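PDB 3CP7: alkaline serine protease AL20 from Nesterenkonia abyssinica, which probably hydrolyses peptide bonds as a secreted, thermostable alkaline serine endopeptidase with a trypsin-like domain. Local coordinates for residues Ser30-Gln33 and Ser34-Ala37; Leu43-Asn47 and Gly48-Ala52; Val77-Ala80 and Glu81-Asn84. All blocks are in the same frame, centred on the assembly; numbering follows the deposited sequence.

Contact 1 of 3, residues Ser30-Gln33 and Ser34-Ala37; sequences SANQ and STVA
Two donors grip the side-chain oxygen OD1 of Asn32, both from the two residues that follow Gln33. The hydroxyl OG1 of Thr35 lies in the carbonyl plane of the amide, on a lone pair, at 2.8 Å from Asn32 OD1. The backbone N of Ser34 reaches the same OD1 at 2.9 Å, but from 39° above that plane, which completes an Asx turn. With chi1 at 63°, CG of Asn32 sits between its own N and carbonyl carbon, and this carries the amide forward over the outgoing chain. The Asn32 and Thr35 side chains cross at about a right angle.

The setting illustrates how a short polar side chain can finish a chain reversal in an antiparallel barrel. Ser30 to Gln33 form a type I beta turn, closed by Gln33 N to Ser30 O at 3.0 Å, in the link between strands 19-27 and 35-38. Gln33 has a positive phi of 60°, and beyond it Ser34 leads into strand 35-38; the backbone of Ser34 bonds to Leu97 and that of Thr35 to Val28.

A further side-chain bond runs back to the turn: Ser34 OG donates to Asn32 O at 2.8 Å, again from above the carbonyl plane. Asn32 is therefore held through both its side-chain and its main-chain oxygen. On the Ser30 side, water 1 lies 2.6 Å from Ser30 OG and accepts from Thr35 N at 2.9 Å, bridging the first residue of the turn to the first of the strand. Asn32 ND2 bonds weakly to Ala214 O, in the C-terminal helix 205-214.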
loop_
_atom_site.group_PDB
_atom_site.type_symbol
_atom_site.label_atom_id
_atom_site.label_comp_id
_atom_site.label_asym_id
_atom_site.label_seq_id
_atom_site.Cartn_x
_atom_site.Cartn_y
_atom_site.Cartn_z
ATOM N N SER A 30 8.213 15.844 -2.773
ATOM C CA SER A 30 8.462 14.435 -3.072
ATOM C C SER A 30 9.504 14.267 -4.155
ATOM O O SER A 30 9.571 15.070 -5.087
ATOM C CB SER A 30 7.174 13.775 -3.548
ATOM O OG SER A 30 6.720 14.338 -4.767
ATOM N N ALA A 31 10.291 13.196 -4.060
ATOM C CA ALA A 31 11.253 12.896 -5.130
ATOM C C ALA A 31 10.564 12.807 -6.496
ATOM O O ALA A 31 11.094 13.304 -7.503
ATOM C CB ALA A 31 12.016 11.614 -4.834
ATOM N N ASN A 32 9.388 12.183 -6.555
ATOM C CA ASN A 32 8.718 12.029 -7.847
ATOM C C ASN A 32 7.981 13.274 -8.323
ATOM O O ASN A 32 7.448 13.279 -9.440
ATOM C CB ASN A 32 7.791 10.806 -7.890
ATOM C CG ASN A 32 6.640 10.877 -6.897
ATOM O OD1 ASN A 32 6.257 11.955 -6.433
ATOM N ND2 ASN A 32 6.064 9.712 -6.584
ATOM N N GLN A 33 7.945 14.309 -7.476
ATOM C CA GLN A 33 7.319 15.596 -7.817
ATOM C C GLN A 33 5.826 15.473 -8.157
ATOM O O GLN A 33 5.240 16.360 -8.776
ATOM C CB GLN A 33 8.082 16.278 -8.965
ATOM C CG GLN A 33 9.544 16.565 -8.647
ATOM C CD GLN A 33 9.725 17.728 -7.695
ATOM O OE1 GLN A 33 9.376 18.869 -8.012
ATOM N NE2 GLN A 33 10.283 17.454 -6.521
ATOM N N SER A 34 5.206 14.396 -7.699
ATOM C CA SER A 34 3.876 14.018 -8.159
ATOM C C SER A 34 2.931 13.601 -7.038
ATOM O O SER A 34 1.900 12.987 -7.314
ATOM C CB SER A 34 3.983 12.861 -9.157
ATOM O OG SER A 34 4.788 13.224 -10.269
ATOM N N THR A 35 3.279 13.918 -5.793
ATOM C CA THR A 35 2.587 13.316 -4.652
ATOM C C THR A 35 1.744 14.316 -3.880
ATOM O O THR A 35 2.236 15.373 -3.465
ATOM C CB THR A 35 3.590 12.631 -3.710
ATOM O OG1 THR A 35 4.296 11.615 -4.427
ATOM C CG2 THR A 35 2.888 11.946 -2.531
ATOM N N VAL A 36 0.475 13.951 -3.680
ATOM C CA VAL A 36 -0.407 14.684 -2.766
ATOM C C VAL A 36 -0.784 13.825 -1.560
ATOM O O VAL A 36 -1.004 12.607 -1.678
ATOM C CB VAL A 36 -1.687 15.237 -3.453
ATOM C CG1 VAL A 36 -1.335 16.277 -4.509
ATOM C CG2 VAL A 36 -2.534 14.115 -4.066
ATOM N N ALA A 37 -0.850 14.473 -0.404
ATOM C CA ALA A 37 -1.350 13.859 0.816
ATOM C C ALA A 37 -2.847 14.057 0.881
ATOM O O ALA A 37 -3.373 15.129 0.541
ATOM C CB ALA A 37 -0.711 14.499 2.016
HETATM O O HOH W 1 4.893 16.220 -4.999
#

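Contact 2 of 3, residues Leu43-Asn47 and Gly48-Ala52; sequences LHDGN and GGQFA
Asp45 and Gln50 are joined by a pair of bonds that use both main chain and side chain. Asp45 N donates to Gln50 O at 3.0 Å; in return Gln50 N donates almost straight to Asp45 OD2 at 2.8 Å, meeting the carboxylate from above its plane. The other carboxylate oxygen is served as well, since water 2 donates both to Asp45 OD1 and to Phe51 O. Two residues further along on each side, Ala52 N reaches Leu43 O at 2.9 Å with an N-H...O angle of 175°.

The His44 ring is engaged on several sides. Its ND1 accepts from Gly46 N at 2.9 Å, Gln50 O lies over one face, and the CD2 edge points at the face of Phe51 in a T-shaped stack with centroids 4.7 Å apart. The ring reaches this place because CG is anti to the backbone N (chi1 -169°). Phe51 also packs on Gly49 of the second subunit.

Glycines suit the tip: a CB on Gly49 would run into Asp45 CB. Gly49 N closes the reversal on Gly46 O at 2.9 Å, giving a type II beta turn at the end of a hairpin-like loop with a single bridge, His44 to Phe51.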
loop_
_atom_site.group_PDB
_atom_site.type_symbol
_atom_site.label_atom_id
_atom_site.label_comp_id
_atom_site.label_asym_id
_atom_site.label_seq_id
_atom_site.Cartn_x
_atom_site.Cartn_y
_atom_site.Cartn_z
ATOM N N LEU A 43 -9.585 7.871 -1.035
ATOM C CA LEU A 43 -9.137 7.088 -2.190
ATOM C C LEU A 43 -9.347 5.580 -2.072
ATOM O O LEU A 43 -9.052 4.838 -3.020
ATOM C CB LEU A 43 -7.692 7.434 -2.596
ATOM C CG LEU A 43 -6.580 7.427 -1.547
ATOM C CD1 LEU A 43 -6.321 5.996 -1.051
ATOM C CD2 LEU A 43 -5.317 8.044 -2.144
ATOM N N HIS A 44 -9.897 5.128 -0.945
ATOM C CA HIS A 44 -10.179 3.709 -0.756
ATOM C C HIS A 44 -11.350 3.528 0.200
ATOM O O HIS A 44 -11.444 4.238 1.206
ATOM C CB HIS A 44 -8.938 2.962 -0.250
ATOM C CG HIS A 44 -9.082 1.473 -0.285
ATOM N ND1 HIS A 44 -9.809 0.777 0.654
ATOM C CD2 HIS A 44 -8.624 0.554 -1.168
ATOM C CE1 HIS A 44 -9.777 -0.513 0.364
ATOM N NE2 HIS A 44 -9.073 -0.675 -0.744
ATOM N N ASP A 45 -12.223 2.565 -0.106
ATOM C CA ASP A 45 -13.452 2.333 0.666
ATOM C C ASP A 45 -13.214 1.945 2.127
ATOM O O ASP A 45 -14.066 2.193 2.987
ATOM C CB ASP A 45 -14.290 1.198 0.042
ATOM C CG ASP A 45 -14.819 1.509 -1.358
ATOM O OD1 ASP A 45 -15.019 2.691 -1.722
ATOM O OD2 ASP A 45 -15.072 0.529 -2.092
ATOM N N GLY A 46 -12.077 1.309 2.397
ATOM C CA GLY A 46 -11.859 0.678 3.695
ATOM C C GLY A 46 -12.279 -0.780 3.662
ATOM O O GLY A 46 -12.371 -1.381 2.586
ATOM N N ASN A 47 -12.558 -1.341 4.837
ATOM C CA ASN A 47 -12.722 -2.797 4.982
ATOM C C ASN A 47 -13.633 -3.454 3.933
ATOM O O ASN A 47 -14.819 -3.125 3.833
ATOM C CB ASN A 47 -13.165 -3.166 6.407
ATOM C CG ASN A 47 -12.917 -4.637 6.736
ATOM O OD1 ASN A 47 -12.534 -5.429 5.871
ATOM N ND2 ASN A 47 -13.131 -5.005 7.996
ATOM N N GLY A 48 -13.053 -4.368 3.151
ATOM C CA GLY A 48 -13.781 -5.141 2.144
ATOM C C GLY A 48 -14.144 -4.399 0.869
ATOM O O GLY A 48 -14.818 -4.953 -0.002
ATOM N N GLY A 49 -13.696 -3.151 0.753
ATOM C CA GLY A 49 -14.001 -2.323 -0.408
ATOM C C GLY A 49 -12.875 -2.257 -1.421
ATOM O O GLY A 49 -11.977 -3.091 -1.413
ATOM N N GLN A 50 -12.934 -1.263 -2.301
ATOM C CA GLN A 50 -11.951 -1.112 -3.379
ATOM C C GLN A 50 -11.464 0.330 -3.505
ATOM O O GLN A 50 -11.885 1.193 -2.741
ATOM C CB GLN A 50 -12.530 -1.603 -4.703
ATOM C CG GLN A 50 -13.762 -0.839 -5.181
ATOM C CD GLN A 50 -14.426 -1.476 -6.401
ATOM O OE1 GLN A 50 -13.898 -2.419 -6.992
ATOM N NE2 GLN A 50 -15.585 -0.948 -6.786
ATOM N N PHE A 51 -10.571 0.583 -4.460
ATOM C CA PHE A 51 -10.057 1.938 -4.667
ATOM C C PHE A 51 -11.085 2.848 -5.330
ATOM O O PHE A 51 -11.950 2.389 -6.083
ATOM C CB PHE A 51 -8.761 1.924 -5.492
ATOM C CG PHE A 51 -7.582 1.373 -4.748
ATOM C CD1 PHE A 51 -7.341 -0.001 -4.708
ATOM C CD2 PHE A 51 -6.735 2.221 -4.057
ATOM C CE1 PHE A 51 -6.248 -0.521 -4.011
ATOM C CE2 PHE A 51 -5.639 1.724 -3.359
ATOM C CZ PHE A 51 -5.388 0.348 -3.337
ATOM N N ALA A 52 -10.988 4.140 -5.031
ATOM C CA ALA A 52 -11.767 5.157 -5.714
ATOM C C ALA A 52 -11.416 5.153 -7.200
ATOM O O ALA A 52 -10.309 4.778 -7.599
ATOM C CB ALA A 52 -11.468 6.530 -5.107
HETATM O O HOH W 2 -14.579 2.630 -4.721
#

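Contact 3 of 3, residues Val77-Ala80 and Glu81-Asn84; sequences VTSA and EWAN
The indole of Trp82 meets Thr78 at its edge: Thr78 OG1 lies in the ring plane, 3.7 Å from Trp82 CD1, and the two side chains cross at about a right angle. Elsewhere on the indole, NE1 donates to His44 O, Phe88 stacks edge-to-face, and the side chain touches His41. The other flat group is the amide of Asn84, whose ND2 donates to Ala80 O at 2.8 Å with the acceptor nearly in the amide plane.

Ala80 O also accepts from Asn84 N at 3.0 Å, one carbonyl thus taking both main-chain and side-chain donors of the same residue. CG of Asn84 stands beside its backbone N (chi1 -74°), which lets the amide fold back along the helix, while OD1 bonds to Leu76 N of the second subunit. With an alanine here, Ala80 O is likely to lose its side-chain donor, and Leu76 N of the second subunit its acceptor.

At the start of the helix, Ser79 OG accepts from Trp82 N at 3.0 Å and is also hydrogen-bonded to His90 O. Ser79 O takes the next amide, Ala83 N, at 3.1 Å, and the methyls Thr78 CG2 and Ala83 CB meet at 3.6 Å. Here the barrel strand 71-78 passes directly into the short helix 80-85 through a serine N-cap, and Trp82 of that helix touches His41 of the probable Ser-His-Asp catalytic triad of this trypsin-like fold.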
loop_
_atom_site.group_PDB
_atom_site.type_symbol
_atom_site.label_atom_id
_atom_site.label_comp_id
_atom_site.label_asym_id
_atom_site.label_seq_id
_atom_site.Cartn_x
_atom_site.Cartn_y
_atom_site.Cartn_z
ATOM N N VAL A 77 -2.191 5.343 -3.044
ATOM C CA VAL A 77 -1.368 4.663 -2.036
ATOM C C VAL A 77 -2.024 4.821 -0.671
ATOM O O VAL A 77 -1.860 5.843 0.017
ATOM C CB VAL A 77 0.086 5.194 -2.015
ATOM C CG1 VAL A 77 0.957 4.347 -1.087
ATOM C CG2 VAL A 77 0.690 5.218 -3.441
ATOM N N THR A 78 -2.800 3.812 -0.303
ATOM C CA THR A 78 -3.526 3.795 0.954
ATOM C C THR A 78 -2.690 3.175 2.080
ATOM O O THR A 78 -1.849 2.317 1.826
ATOM C CB THR A 78 -4.856 3.014 0.775
ATOM O OG1 THR A 78 -5.561 2.984 2.014
ATOM C CG2 THR A 78 -4.625 1.576 0.283
ATOM N N SER A 79 -2.919 3.602 3.323
ATOM C CA SER A 79 -2.337 2.894 4.449
ATOM C C SER A 79 -2.918 1.481 4.488
ATOM O O SER A 79 -4.052 1.255 4.030
ATOM C CB SER A 79 -2.632 3.609 5.762
ATOM O OG SER A 79 -3.968 3.369 6.147
ATOM N N ALA A 80 -2.141 0.535 5.016
ATOM C CA ALA A 80 -2.595 -0.846 5.120
ATOM C C ALA A 80 -3.751 -0.968 6.082
ATOM O O ALA A 80 -4.688 -1.718 5.826
ATOM C CB ALA A 80 -1.470 -1.728 5.568
ATOM N N GLU A 81 -3.681 -0.252 7.195
ATOM C CA GLU A 81 -4.707 -0.409 8.225
ATOM C C GLU A 81 -6.032 0.199 7.779
ATOM O O GLU A 81 -7.099 -0.329 8.112
ATOM C CB GLU A 81 -4.252 0.220 9.536
ATOM C CG GLU A 81 -2.950 -0.354 10.098
ATOM C CD GLU A 81 -1.690 0.351 9.597
ATOM O OE1 GLU A 81 -0.618 0.150 10.226
ATOM O OE2 GLU A 81 -1.752 1.094 8.599
ATOM N N TRP A 82 -5.979 1.303 7.039
ATOM C CA TRP A 82 -7.210 1.843 6.466
ATOM C C TRP A 82 -7.823 0.866 5.449
ATOM O O TRP A 82 -8.999 0.500 5.547
ATOM C CB TRP A 82 -7.026 3.237 5.830
ATOM C CG TRP A 82 -8.321 3.636 5.238
ATOM C CD1 TRP A 82 -8.703 3.550 3.921
ATOM C CD2 TRP A 82 -9.475 4.032 5.969
ATOM N NE1 TRP A 82 -10.025 3.914 3.791
ATOM C CE2 TRP A 82 -10.527 4.202 5.037
ATOM C CE3 TRP A 82 -9.724 4.276 7.331
ATOM C CZ2 TRP A 82 -11.807 4.606 5.428
ATOM C CZ3 TRP A 82 -10.996 4.690 7.720
ATOM C CH2 TRP A 82 -12.020 4.844 6.769
ATOM N N ALA A 83 -7.025 0.446 4.471
ATOM C CA ALA A 83 -7.541 -0.419 3.398
ATOM C C ALA A 83 -8.116 -1.728 3.904
ATOM O O ALA A 83 -9.117 -2.215 3.370
ATOM C CB ALA A 83 -6.449 -0.711 2.378
ATOM N N ASN A 84 -7.470 -2.299 4.911
ATOM C CA ASN A 84 -7.815 -3.626 5.368
ATOM C C ASN A 84 -8.895 -3.620 6.447
ATOM O O ASN A 84 -9.660 -4.578 6.555
ATOM C CB ASN A 84 -6.561 -4.389 5.827
ATOM C CG ASN A 84 -5.685 -4.857 4.653
ATOM O OD1 ASN A 84 -5.843 -5.979 4.179
ATOM N ND2 ASN A 84 -4.744 -4.008 4.197
#

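How the contacts relate
Read from the N terminus, the three contacts follow in series, neither nesting nor crossing. Contact 1 closes the reversal between strands 19-27 and 35-38 of the barrel. Contact 2 folds the excursion between strands 35-38 and 55-59 back on itself, shortly after His41. Contact 3 turns the end of strand 71-78 into helix 80-85. Contact 1 stands apart, its centre about 22 Å from that of contact 2 and about 18 Å from that of contact 3, although contacts 1 and 3 reach the same sheet. Contacts 2 and 3, with centres about 9 Å apart, touch directly, joining the loop to the helix whose Trp82 lies against the probable catalytic histidine; both also meet the second subunit.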